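Local coordinates for protein putative acyl-CoA thioester hydrolase HI0827 (Haemophilus influenzae, PDB 1YLI) that probably hydrolyses the thioester bond of acyl-coenzyme A molecules, with broad substrate specificity, and works as a hexamer that binds coenzyme A, at residues Val61-Met66 / Ala117-Val122; Pro71-Asp76 / Lys102-Pro107; Val78-Gln83 / Ile94-Trp99. One frame throughout, in Å; residues are numbered along the deposited sequence.

Contact 1: residues Val61-Met66 / Ala117-Val122. With COA (coenzyme A), chain H.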
loop_
_atom_site.group_PDB
_atom_site.type_symbol
_atom_site.label_atom_id
_atom_site.label_comp_id
_atom_site.label_asym_id
_atom_site.label_seq_id
_atom_site.Cartn_x
_atom_site.Cartn_y
_atom_site.Cartn_z
ATOM N N VAL B 61 -13.515 -18.627 -11.698
ATOM C CA VAL B 61 -14.972 -18.857 -11.631
ATOM C C VAL B 61 -15.461 -19.589 -10.366
ATOM O O VAL B 61 -16.613 -19.463 -10.005
ATOM C CB VAL B 61 -15.572 -19.574 -12.882
ATOM C CG1 VAL B 61 -15.362 -18.709 -14.096
ATOM C CG2 VAL B 61 -14.957 -21.024 -13.071
ATOM N N ALA B 62 -14.614 -20.386 -9.726
ATOM C CA ALA B 62 -15.076 -21.114 -8.557
ATOM C C ALA B 62 -13.925 -21.361 -7.618
ATOM O O ALA B 62 -12.774 -21.348 -8.029
ATOM C CB ALA B 62 -15.757 -22.421 -8.964
ATOM N N VAL B 63 -14.241 -21.552 -6.338
ATOM C CA VAL B 63 -13.268 -22.033 -5.354
ATOM C C VAL B 63 -14.024 -23.000 -4.482
ATOM O O VAL B 63 -15.194 -22.751 -4.117
ATOM C CB VAL B 63 -12.709 -20.911 -4.442
ATOM C CG1 VAL B 63 -11.305 -21.321 -3.843
ATOM C CG2 VAL B 63 -12.591 -19.711 -5.212
ATOM N N GLU B 64 -13.377 -24.098 -4.112
ATOM C CA GLU B 64 -14.085 -25.064 -3.261
ATOM C C GLU B 64 -13.969 -24.640 -1.766
ATOM O O GLU B 64 -13.293 -23.642 -1.437
ATOM C CB GLU B 64 -13.638 -26.507 -3.612
ATOM C CG GLU B 64 -12.376 -26.918 -2.903
ATOM C CD GLU B 64 -11.737 -28.219 -3.456
ATOM O OE1 GLU B 64 -12.411 -29.100 -4.074
ATOM O OE2 GLU B 64 -10.493 -28.300 -3.261
ATOM N N SER B 65 -14.644 -25.327 -0.855
ATOM C CA SER B 65 -14.586 -24.955 0.559
ATOM C C SER B 65 -13.152 -25.139 1.098
ATOM O O SER B 65 -12.381 -25.931 0.527
ATOM C CB SER B 65 -15.546 -25.833 1.345
ATOM O OG SER B 65 -15.181 -27.167 1.158
ATOM N N MET B 66 -12.828 -24.473 2.209
ATOM C CA MET B 66 -11.487 -24.415 2.777
ATOM C C MET B 66 -11.588 -24.389 4.290
ATOM O O MET B 66 -12.472 -23.724 4.782
ATOM C CB MET B 66 -10.949 -23.018 2.414
ATOM C CG MET B 66 -9.684 -23.014 1.852
ATOM S SD MET B 66 -9.376 -21.310 1.386
ATOM C CE MET B 66 -10.404 -21.134 -0.081
ATOM N N ALA B 117 -7.007 -25.736 -1.326
ATOM C CA ALA B 117 -8.304 -25.694 -2.009
ATOM C C ALA B 117 -8.094 -25.691 -3.497
ATOM O O ALA B 117 -7.097 -25.188 -4.010
ATOM C CB ALA B 117 -9.121 -24.423 -1.583
ATOM N N VAL B 118 -9.075 -26.222 -4.187
ATOM C CA VAL B 118 -9.067 -26.223 -5.641
ATOM C C VAL B 118 -9.758 -24.984 -6.173
ATOM O O VAL B 118 -10.947 -24.711 -5.873
ATOM C CB VAL B 118 -9.727 -27.510 -6.190
ATOM C CG1 VAL B 118 -9.818 -27.495 -7.721
ATOM C CG2 VAL B 118 -8.895 -28.720 -5.759
ATOM N N PHE B 119 -9.022 -24.286 -7.024
ATOM C CA PHE B 119 -9.547 -23.161 -7.755
ATOM C C PHE B 119 -9.881 -23.576 -9.175
ATOM O O PHE B 119 -9.098 -24.295 -9.809
ATOM C CB PHE B 119 -8.502 -22.037 -7.783
ATOM C CG PHE B 119 -8.386 -21.289 -6.484
ATOM C CD1 PHE B 119 -7.722 -21.854 -5.397
ATOM C CD2 PHE B 119 -8.937 -20.039 -6.342
ATOM C CE1 PHE B 119 -7.632 -21.175 -4.178
ATOM C CE2 PHE B 119 -8.835 -19.363 -5.150
ATOM C CZ PHE B 119 -8.176 -19.938 -4.056
ATOM N N THR B 120 -11.035 -23.113 -9.675
ATOM C CA THR B 120 -11.366 -23.266 -11.080
ATOM C C THR B 120 -11.218 -21.948 -11.816
ATOM O O THR B 120 -11.886 -20.953 -11.472
ATOM C CB THR B 120 -12.773 -23.796 -11.287
ATOM O OG1 THR B 120 -12.904 -24.983 -10.510
ATOM C CG2 THR B 120 -12.985 -24.157 -12.770
ATOM N N PHE B 121 -10.326 -21.948 -12.807
ATOM C CA PHE B 121 -10.084 -20.780 -13.631
ATOM C C PHE B 121 -10.595 -21.053 -15.035
ATOM O O PHE B 121 -10.711 -22.215 -15.456
ATOM C CB PHE B 121 -8.599 -20.472 -13.735
ATOM C CG PHE B 121 -7.921 -20.220 -12.423
ATOM C CD1 PHE B 121 -7.921 -18.942 -11.860
ATOM C CD2 PHE B 121 -7.227 -21.237 -11.768
ATOM C CE1 PHE B 121 -7.273 -18.704 -10.669
ATOM C CE2 PHE B 121 -6.563 -20.998 -10.562
ATOM C CZ PHE B 121 -6.604 -19.729 -10.008
ATOM N N VAL B 122 -10.901 -19.980 -15.767
ATOM C CA VAL B 122 -11.390 -20.088 -17.141
ATOM C C VAL B 122 -10.524 -19.179 -18.012
ATOM O O VAL B 122 -10.286 -18.023 -17.660
ATOM C CB VAL B 122 -12.878 -19.693 -17.275
ATOM C CG1 VAL B 122 -13.305 -19.670 -18.755
ATOM C CG2 VAL B 122 -13.785 -20.674 -16.535
HETATM N N1A COA H . -18.012 -24.032 -11.301
HETATM C C2A COA H . -17.028 -24.788 -11.910
HETATM N N3A COA H . -16.827 -24.641 -13.276
HETATM C C4A COA H . -17.570 -23.744 -14.000
HETATM C C5A COA H . -18.557 -22.985 -13.384
HETATM C C6A COA H . -18.771 -23.128 -12.026
HETATM N N6A COA H . -19.568 -22.249 -11.420
HETATM N N7A COA H . -19.144 -22.184 -14.303
HETATM C C8A COA H . -18.564 -22.433 -15.498
HETATM N N9A COA H . -17.593 -23.390 -15.329
HETATM C C1B COA H . -16.764 -23.947 -16.389
HETATM C C2B COA H . -17.596 -24.609 -17.489
HETATM O O2B COA H . -17.891 -25.956 -17.217
HETATM C C3B COA H . -16.740 -24.416 -18.731
HETATM O O3B COA H . -15.837 -25.492 -18.811
HETATM P P3B COA H . -15.083 -26.075 -20.100
HETATM O O7A COA H . -15.949 -27.170 -20.616
HETATM O O8A COA H . -13.779 -26.659 -19.637
HETATM O O9A COA H . -14.802 -25.044 -21.167
HETATM C C4B COA H . -16.001 -23.113 -18.429
HETATM O O4B COA H . -16.153 -22.860 -17.034
HETATM C C5B COA H . -16.560 -21.944 -19.241
HETATM O O5B COA H . -17.966 -21.904 -19.062
HETATM P P1A COA H . -18.931 -21.301 -20.184
HETATM O O1A COA H . -20.319 -21.877 -19.981
HETATM O O2A COA H . -18.412 -21.583 -21.573
HETATM O O3A COA H . -18.956 -19.706 -19.946
HETATM P P2A COA H . -19.897 -19.074 -18.799
HETATM O O4A COA H . -20.288 -20.183 -17.839
HETATM O O5A COA H . -21.097 -18.380 -19.367
HETATM O O6A COA H . -18.951 -18.031 -18.048
HETATM C CBP COA H . -17.026 -16.877 -17.487
HETATM C CCP COA H . -17.584 -18.256 -17.790
HETATM C CDP COA H . -15.618 -17.032 -16.957
HETATM C CEP COA H . -16.921 -16.116 -18.805
HETATM C CAP COA H . -17.949 -16.136 -16.477
HETATM O OAP COA H . -18.552 -16.956 -15.484
HETATM C C9P COA H . -17.383 -14.872 -15.863
HETATM O O9P COA H . -16.873 -13.863 -16.693
HETATM N N8P COA H . -17.396 -14.747 -14.545
HETATM C C7P COA H . -16.620 -13.708 -13.877
HETATM C C6P COA H . -15.243 -14.224 -13.518
HETATM C C5P COA H . -14.475 -13.200 -12.722
HETATM O O5P COA H . -14.249 -12.070 -13.188
HETATM N N4P COA H . -14.063 -13.623 -11.514
HETATM C C3P COA H . -13.208 -12.885 -10.604
HETATM C C2P COA H . -13.875 -11.689 -9.919
HETATM S S1P COA H . -15.675 -11.647 -10.070
#
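V63 lays its CG1 methyl over the face of the F119 ring, 3.4 Å from the ring centroid and 14° off the normal, a CH-pi contact near the ring centre. With V63 CG1 roughly anti to the backbone N (chi1 -157°), the two side chains lie side by side, pointing the same way, and the methyl covers the ring centre. A117 CB meets the bent chain of M66 next to this pair. On the far side of the ladder, V61 CG1 touches V122 CG2 at 3.5 Å and also packs on CDP of coenzyme A, while A62 CB faces the adenine. V61 and A62 both donate to T120 O, V61 N at 2.8 Å and A62 N at 3.3 Å, which defines a classic beta bulge in the antiparallel pairing of strands 58-67 and 111-123 of the hotdog fold. The ligand lies against this bulged end, and T120 OG1 turns to K93. A62, V63 and M66 also ladder with a strand of a second subunit, so the sheet continues across the interface. At the polar edge, E64 N bonds to V118 O at 3.1 Å, and E64 OE2 accepts V118 N at 2.7 Å from 49° above the carboxylate plane.

Contact 2: residues Pro71-Asp76 / Lys102-Pro107. With COA (coenzyme A), chain E.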
loop_
_atom_site.group_PDB
_atom_site.type_symbol
_atom_site.label_atom_id
_atom_site.label_comp_id
_atom_site.label_asym_id
_atom_site.label_seq_id
_atom_site.Cartn_x
_atom_site.Cartn_y
_atom_site.Cartn_z
ATOM N N PRO B 71 -2.932 -20.581 12.823
ATOM C CA PRO B 71 -2.741 -19.163 12.509
ATOM C C PRO B 71 -1.373 -18.873 11.877
ATOM O O PRO B 71 -0.491 -19.734 11.907
ATOM C CB PRO B 71 -2.865 -18.490 13.870
ATOM C CG PRO B 71 -2.517 -19.571 14.876
ATOM C CD PRO B 71 -2.919 -20.839 14.281
ATOM N N ILE B 72 -1.218 -17.692 11.278
ATOM C CA ILE B 72 0.064 -17.270 10.729
ATOM C C ILE B 72 0.394 -15.951 11.433
ATOM O O ILE B 72 -0.531 -15.150 11.691
ATOM C CB ILE B 72 -0.067 -17.061 9.229
ATOM C CG1 ILE B 72 -0.577 -18.367 8.574
ATOM C CG2 ILE B 72 1.274 -16.604 8.597
ATOM C CD1 ILE B 72 -1.003 -18.163 7.090
ATOM N N SER B 73 1.671 -15.742 11.780
ATOM C CA SER B 73 2.131 -14.467 12.328
ATOM C C SER B 73 2.786 -13.588 11.262
ATOM O O SER B 73 3.372 -14.071 10.299
ATOM C CB SER B 73 3.189 -14.701 13.399
ATOM O OG SER B 73 2.662 -15.393 14.503
ATOM N N VAL B 74 2.679 -12.280 11.437
ATOM C CA VAL B 74 3.569 -11.324 10.713
ATOM C C VAL B 74 5.055 -11.714 10.819
ATOM O O VAL B 74 5.591 -11.957 11.904
ATOM C CB VAL B 74 3.312 -9.877 11.208
ATOM C CG1 VAL B 74 4.322 -8.882 10.682
ATOM C CG2 VAL B 74 1.885 -9.458 10.754
ATOM N N GLY B 75 5.703 -11.768 9.659
ATOM C CA GLY B 75 7.101 -12.141 9.541
ATOM C C GLY B 75 7.266 -13.570 9.064
ATOM O O GLY B 75 8.355 -13.935 8.641
ATOM N N ASP B 76 6.220 -14.400 9.185
ATOM C CA ASP B 76 6.328 -15.809 8.738
ATOM C C ASP B 76 6.424 -15.855 7.193
ATOM O O ASP B 76 5.916 -14.967 6.523
ATOM C CB ASP B 76 5.098 -16.639 9.178
ATOM C CG ASP B 76 5.035 -16.905 10.693
ATOM O OD1 ASP B 76 6.043 -16.776 11.427
ATOM O OD2 ASP B 76 3.928 -17.304 11.151
ATOM N N LYS B 102 7.765 -20.995 9.997
ATOM C CA LYS B 102 7.618 -20.132 11.150
ATOM C C LYS B 102 8.822 -19.208 11.336
ATOM O O LYS B 102 9.977 -19.670 11.337
ATOM C CB LYS B 102 7.478 -20.989 12.390
ATOM C CG LYS B 102 6.256 -20.684 13.154
ATOM C CD LYS B 102 5.796 -21.922 13.939
ATOM C CE LYS B 102 4.522 -21.576 14.683
ATOM N NZ LYS B 102 4.550 -20.151 15.101
ATOM N N VAL B 103 8.546 -17.914 11.495
ATOM C CA VAL B 103 9.599 -16.951 11.823
ATOM C C VAL B 103 9.338 -16.219 13.161
ATOM O O VAL B 103 10.243 -16.102 13.975
ATOM C CB VAL B 103 9.772 -15.905 10.722
ATOM C CG1 VAL B 103 10.724 -14.796 11.206
ATOM C CG2 VAL B 103 10.276 -16.571 9.434
ATOM N N ALA B 104 8.109 -15.754 13.385
ATOM C CA ALA B 104 7.864 -14.833 14.492
ATOM C C ALA B 104 7.938 -15.497 15.861
ATOM O O ALA B 104 8.459 -14.905 16.840
ATOM C CB ALA B 104 6.548 -14.078 14.308
ATOM N N SER B 105 7.463 -16.738 15.918
ATOM C CA SER B 105 7.291 -17.454 17.177
ATOM C C SER B 105 7.887 -18.825 17.103
ATOM O O SER B 105 7.990 -19.403 16.017
ATOM C CB SER B 105 5.794 -17.613 17.512
ATOM O OG SER B 105 5.421 -16.680 18.504
ATOM N N GLU B 106 8.248 -19.343 18.282
ATOM C CA GLU B 106 8.689 -20.718 18.415
ATOM C C GLU B 106 7.524 -21.689 18.153
ATOM O O GLU B 106 6.367 -21.332 18.387
ATOM C CB GLU B 106 9.362 -20.936 19.776
ATOM C CG GLU B 106 10.680 -20.144 19.924
ATOM C CD GLU B 106 11.883 -20.844 19.277
ATOM O OE1 GLU B 106 11.694 -21.728 18.411
ATOM O OE2 GLU B 106 13.028 -20.513 19.651
ATOM N N PRO B 107 7.816 -22.884 17.597
ATOM C CA PRO B 107 9.173 -23.287 17.210
ATOM C C PRO B 107 9.595 -22.646 15.870
ATOM O O PRO B 107 8.917 -22.819 14.854
ATOM C CB PRO B 107 9.085 -24.825 17.119
ATOM C CG PRO B 107 7.626 -25.152 16.943
ATOM C CD PRO B 107 6.808 -23.910 17.256
HETATM N N1A COA E . -15.523 -25.719 10.437
HETATM C C2A COA E . -16.507 -25.134 11.196
HETATM N N3A COA E . -16.348 -25.032 12.547
HETATM C C4A COA E . -15.205 -25.485 13.105
HETATM C C5A COA E . -14.215 -26.085 12.347
HETATM C C6A COA E . -14.373 -26.189 10.983
HETATM N N6A COA E . -13.517 -26.853 10.221
HETATM N N7A COA E . -13.227 -26.474 13.164
HETATM C C8A COA E . -13.570 -26.109 14.424
HETATM N N9A COA E . -14.800 -25.507 14.397
HETATM C C1B COA E . -15.550 -24.947 15.537
HETATM C C2B COA E . -15.773 -25.951 16.656
HETATM O O2B COA E . -16.826 -26.858 16.420
HETATM C C3B COA E . -16.040 -25.000 17.806
HETATM O O3B COA E . -17.342 -24.463 17.697
HETATM P P3B COA E . -18.212 -23.962 18.950
HETATM O O7A COA E . -18.834 -25.224 19.525
HETATM O O8A COA E . -19.293 -23.019 18.538
HETATM O O9A COA E . -17.344 -23.385 20.038
HETATM C C4B COA E . -15.079 -23.857 17.509
HETATM O O4B COA E . -14.777 -23.956 16.144
HETATM C C5B COA E . -13.814 -23.937 18.361
HETATM O O5B COA E . -13.312 -25.258 18.275
HETATM P P1A COA E . -12.211 -25.707 19.331
HETATM O O1A COA E . -12.229 -27.210 19.465
HETATM O O2A COA E . -12.405 -24.970 20.635
HETATM O O3A COA E . -10.803 -25.112 18.806
HETATM P P2A COA E . -9.883 -25.885 17.770
HETATM O O4A COA E . -10.881 -26.705 16.979
HETATM O O5A COA E . -8.818 -26.726 18.442
HETATM O O6A COA E . -9.253 -24.661 16.942
HETATM C CBP COA E . -9.141 -22.561 15.853
HETATM C CCP COA E . -10.059 -23.682 16.308
HETATM C CDP COA E . -9.945 -21.666 14.889
HETATM C CEP COA E . -8.754 -21.823 17.131
HETATM C CAP COA E . -7.906 -23.154 15.132
HETATM O OAP COA E . -8.409 -24.036 14.156
HETATM C C9P COA E . -7.085 -22.069 14.468
HETATM O O9P COA E . -6.346 -21.179 15.280
HETATM N N8P COA E . -7.123 -21.970 13.134
HETATM C C7P COA E . -6.510 -20.871 12.386
HETATM C C6P COA E . -7.408 -19.645 12.408
HETATM C C5P COA E . -6.760 -18.490 11.689
HETATM O O5P COA E . -5.814 -17.890 12.221
HETATM N N4P COA E . -7.316 -18.160 10.518
HETATM C C3P COA E . -6.900 -17.005 9.748
HETATM C C2P COA E . -6.354 -17.417 8.394
HETATM S S1P COA E . -4.839 -18.368 8.582
HETATM O O HOH W 1 3.136 -18.967 12.901
HETATM O O HOH W 2 5.501 -17.768 14.020
#
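G75 and D76 face A104 and V103 across two loops, with a CA-CA distance of 4.6 Å for D76-V103; the first loop contains a type II beta turn from S73 to D76, closed by D76 N to S73 O. D76 supplies the side chain that joins the loops. Its CG stands anti to its carbonyl carbon, beside the backbone N (chi1 -71°), which turns OD1 to two backbone N-H groups, V103 N at 2.8 Å and A104 N at 3.0 Å. Both bonds are straight at the hydrogen (168° and 171°), but their directions differ: A104 N arrives nearly along the C-O axis, whereas V103 N comes from above the carboxylate plane. The other oxygen, D76 OD2, takes S73 N at 2.8 Å, also from above the plane, so three backbone donors restrict rotation of the carboxylate. In the hotdog fold of this subunit, the turn lies between strands 58-67 and 77-87, and the second loop links strands 91-101 and 111-123. Close packing surrounds the carboxylate: A104 CB sits 3.5 Å from S73 CB and also against V74 O, while V103 CB abuts G75 O. K102 reaches the same acid through water, with its NZ and D76 OD2 4.9 Å apart. One water bridges D76 OD2 and K102 NZ; the second donates to D76 OD1 and accepts from K102 NZ and S105 N. This nearby positive charge would probably favour the ionised form of D76. At the start of the turn segment, P71 CA approaches O5P of coenzyme A at 3.3 Å, and P71 O is hydrogen-bonded to Y112 OH.

Contact 3: residues Val78-Gln83 / Ile94-Trp99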
loop_
_atom_site.group_PDB
_atom_site.type_symbol
_atom_site.label_atom_id
_atom_site.label_comp_id
_atom_site.label_asym_id
_atom_site.label_seq_id
_atom_site.Cartn_x
_atom_site.Cartn_y
_atom_site.Cartn_z
ATOM N N VAL B 78 5.263 -17.510 3.767
ATOM C CA VAL B 78 4.021 -18.129 3.301
ATOM C C VAL B 78 4.182 -18.561 1.811
ATOM O O VAL B 78 4.511 -17.758 0.934
ATOM C CB VAL B 78 2.818 -17.178 3.467
ATOM C CG1 VAL B 78 1.513 -17.896 3.034
ATOM C CG2 VAL B 78 2.678 -16.722 4.911
ATOM N N CYS B 79 4.050 -19.859 1.567
ATOM C CA CYS B 79 4.276 -20.463 0.269
ATOM C C CYS B 79 2.984 -21.061 -0.297
ATOM O O CYS B 79 2.263 -21.793 0.402
ATOM C CB CYS B 79 5.298 -21.614 0.374
ATOM S SG CYS B 79 6.919 -21.097 0.939
ATOM N N CYS B 80 2.739 -20.807 -1.579
ATOM C CA CYS B 80 1.591 -21.405 -2.258
ATOM C C CYS B 80 2.187 -22.348 -3.272
ATOM O O CYS B 80 3.006 -21.933 -4.075
ATOM C CB CYS B 80 0.770 -20.352 -2.976
ATOM S SG CYS B 80 -0.136 -19.262 -1.826
ATOM N N TYR B 81 1.762 -23.602 -3.205
ATOM C CA TYR B 81 2.120 -24.643 -4.167
ATOM C C TYR B 81 0.912 -25.028 -5.011
ATOM O O TYR B 81 -0.167 -25.120 -4.487
ATOM C CB TYR B 81 2.626 -25.885 -3.424
ATOM C CG TYR B 81 3.999 -25.716 -2.840
ATOM C CD1 TYR B 81 4.170 -25.084 -1.607
ATOM C CD2 TYR B 81 5.136 -26.214 -3.504
ATOM C CE1 TYR B 81 5.442 -24.910 -1.053
ATOM C CE2 TYR B 81 6.434 -26.057 -2.950
ATOM C CZ TYR B 81 6.558 -25.374 -1.721
ATOM O OH TYR B 81 7.793 -25.186 -1.110
ATOM N N GLY B 82 1.106 -25.301 -6.306
ATOM C CA GLY B 82 -0.007 -25.596 -7.213
ATOM C C GLY B 82 0.174 -26.910 -7.961
ATOM O O GLY B 82 1.299 -27.258 -8.350
ATOM N N GLN B 83 -0.926 -27.634 -8.164
ATOM C CA GLN B 83 -0.944 -28.799 -9.070
ATOM C C GLN B 83 -2.144 -28.659 -9.958
ATOM O O GLN B 83 -3.249 -28.448 -9.465
ATOM C CB GLN B 83 -1.126 -30.127 -8.340
ATOM C CG GLN B 83 -0.315 -30.392 -7.103
ATOM C CD GLN B 83 -1.073 -31.362 -6.198
ATOM O OE1 GLN B 83 -1.164 -32.543 -6.512
ATOM N NE2 GLN B 83 -1.651 -30.838 -5.071
ATOM N N ILE B 94 -6.855 -25.914 -10.552
ATOM C CA ILE B 94 -5.561 -25.920 -9.845
ATOM C C ILE B 94 -5.764 -26.090 -8.340
ATOM O O ILE B 94 -6.487 -25.296 -7.697
ATOM C CB ILE B 94 -4.709 -24.650 -10.172
ATOM C CG1 ILE B 94 -4.226 -24.717 -11.616
ATOM C CG2 ILE B 94 -3.457 -24.543 -9.266
ATOM C CD1 ILE B 94 -4.560 -23.501 -12.273
ATOM N N LYS B 95 -5.181 -27.145 -7.779
ATOM C CA LYS B 95 -5.136 -27.272 -6.314
ATOM C C LYS B 95 -3.961 -26.486 -5.723
ATOM O O LYS B 95 -2.834 -26.667 -6.140
ATOM C CB LYS B 95 -5.116 -28.736 -5.884
ATOM C CG LYS B 95 -5.240 -28.927 -4.409
ATOM C CD LYS B 95 -5.545 -30.355 -4.042
ATOM C CE LYS B 95 -5.882 -30.466 -2.545
ATOM N NZ LYS B 95 -6.017 -31.927 -2.191
ATOM N N VAL B 96 -4.251 -25.611 -4.752
ATOM C CA VAL B 96 -3.266 -24.758 -4.112
ATOM C C VAL B 96 -3.189 -25.172 -2.659
ATOM O O VAL B 96 -4.230 -25.283 -1.981
ATOM C CB VAL B 96 -3.633 -23.253 -4.176
ATOM C CG1 VAL B 96 -2.488 -22.363 -3.508
ATOM C CG2 VAL B 96 -3.904 -22.809 -5.651
ATOM N N GLU B 97 -1.968 -25.477 -2.222
ATOM C CA GLU B 97 -1.673 -25.772 -0.813
ATOM C C GLU B 97 -0.913 -24.576 -0.303
ATOM O O GLU B 97 -0.039 -24.059 -1.016
ATOM C CB GLU B 97 -0.761 -27.000 -0.700
ATOM C CG GLU B 97 -1.429 -28.335 -0.921
ATOM C CD GLU B 97 -0.492 -29.518 -0.696
ATOM O OE1 GLU B 97 0.759 -29.330 -0.633
ATOM O OE2 GLU B 97 -1.017 -30.645 -0.591
ATOM N N VAL B 98 -1.237 -24.133 0.912
ATOM C CA VAL B 98 -0.517 -23.036 1.567
ATOM C C VAL B 98 0.323 -23.615 2.672
ATOM O O VAL B 98 -0.194 -24.288 3.569
ATOM C CB VAL B 98 -1.472 -21.962 2.100
ATOM C CG1 VAL B 98 -0.696 -20.773 2.796
ATOM C CG2 VAL B 98 -2.240 -21.412 0.953
ATOM N N TRP B 99 1.633 -23.413 2.574
ATOM C CA TRP B 99 2.574 -23.842 3.572
ATOM C C TRP B 99 3.233 -22.631 4.232
ATOM O O TRP B 99 3.483 -21.594 3.566
ATOM C CB TRP B 99 3.654 -24.712 2.930
ATOM C CG TRP B 99 3.105 -26.067 2.579
ATOM C CD1 TRP B 99 2.387 -26.405 1.473
ATOM C CD2 TRP B 99 3.232 -27.250 3.366
ATOM N NE1 TRP B 99 2.092 -27.756 1.506
ATOM C CE2 TRP B 99 2.563 -28.278 2.683
ATOM C CE3 TRP B 99 3.839 -27.534 4.602
ATOM C CZ2 TRP B 99 2.501 -29.573 3.171
ATOM C CZ3 TRP B 99 3.770 -28.818 5.095
ATOM C CH2 TRP B 99 3.121 -29.825 4.377
HETATM O O HOH W 3 -0.680 -28.167 -4.698
HETATM O O HOH W 4 -2.808 -31.683 -2.295
#
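Y81 and W99 meet at CD1 of each ring, 3.8 Å apart, with their side chains crossing at about a right angle. The ring planes stand at 84°, yet the approach is oblique. Both aromatics extend from the face that also carries C79, E97, Q83 and K95. W99 NE1 donates to E97 OE1 at 3.0 Å; the N-H points almost straight at the oxygen (177°), which lies in the indole plane but receives the bond from above its own carboxylate plane. This bond helps set the indole's rotation, and E97 is itself tied to K13 N and, by a salt bridge, to R10. Q83 and K95 run side by side, Q83 NE2 lying 4.1 Å from K95 CD. K95 keeps its whole chain extended, with CG anti to the backbone N (chi1 -173°), which carries NZ past the amide to a water also bound by Q83 NE2 and E97 OE2, although the lysine's own link to it is weak. On the other face, V78 CG1 packs on V98 CG1 at 3.6 Å, and C80 CB lies 3.9 Å from V96 CG1. Three hydrogen-bonded pairs set this register, C79-W99, Y81-E97 and Q83-K95, each with two backbone bonds; C79 N to W99 O is 2.7 Å. C80-V98 and G82-V96 are the intervening non-hydrogen-bonded pairs. The segments belong to the antiparallel hairpin of strands 77-87 and 91-101. In the sheet, strand 15-21 pairs with the outer side of 77-87 and strand 111-123 with that of 91-101, while helix 35-54 covers the valine face through I38 and M42 against V98 and M42 against V96.

In the fold
From the N terminus, strand 15-21 and helix 35-54 precede all three contacts. Residues 61-66 then open the longest loop, which contact 1 closes at 117-122. Contact 2, between 71-76 and 102-107, is nested inside it, and contact 3, between 78-83 and 94-99, is nested inside contact 2; none cross. Contacts 1 and 3 share one sheet, where neighbouring strands 91-101 and 111-123 bring F119 N within 2.8 Å of I94 O. Contact 2 joins loops at one end of that sheet and touches contact 3 through I72 and V78, but contacts 1 and 2 lie on opposite sides of the chain's centre, their centres about 27 Å apart.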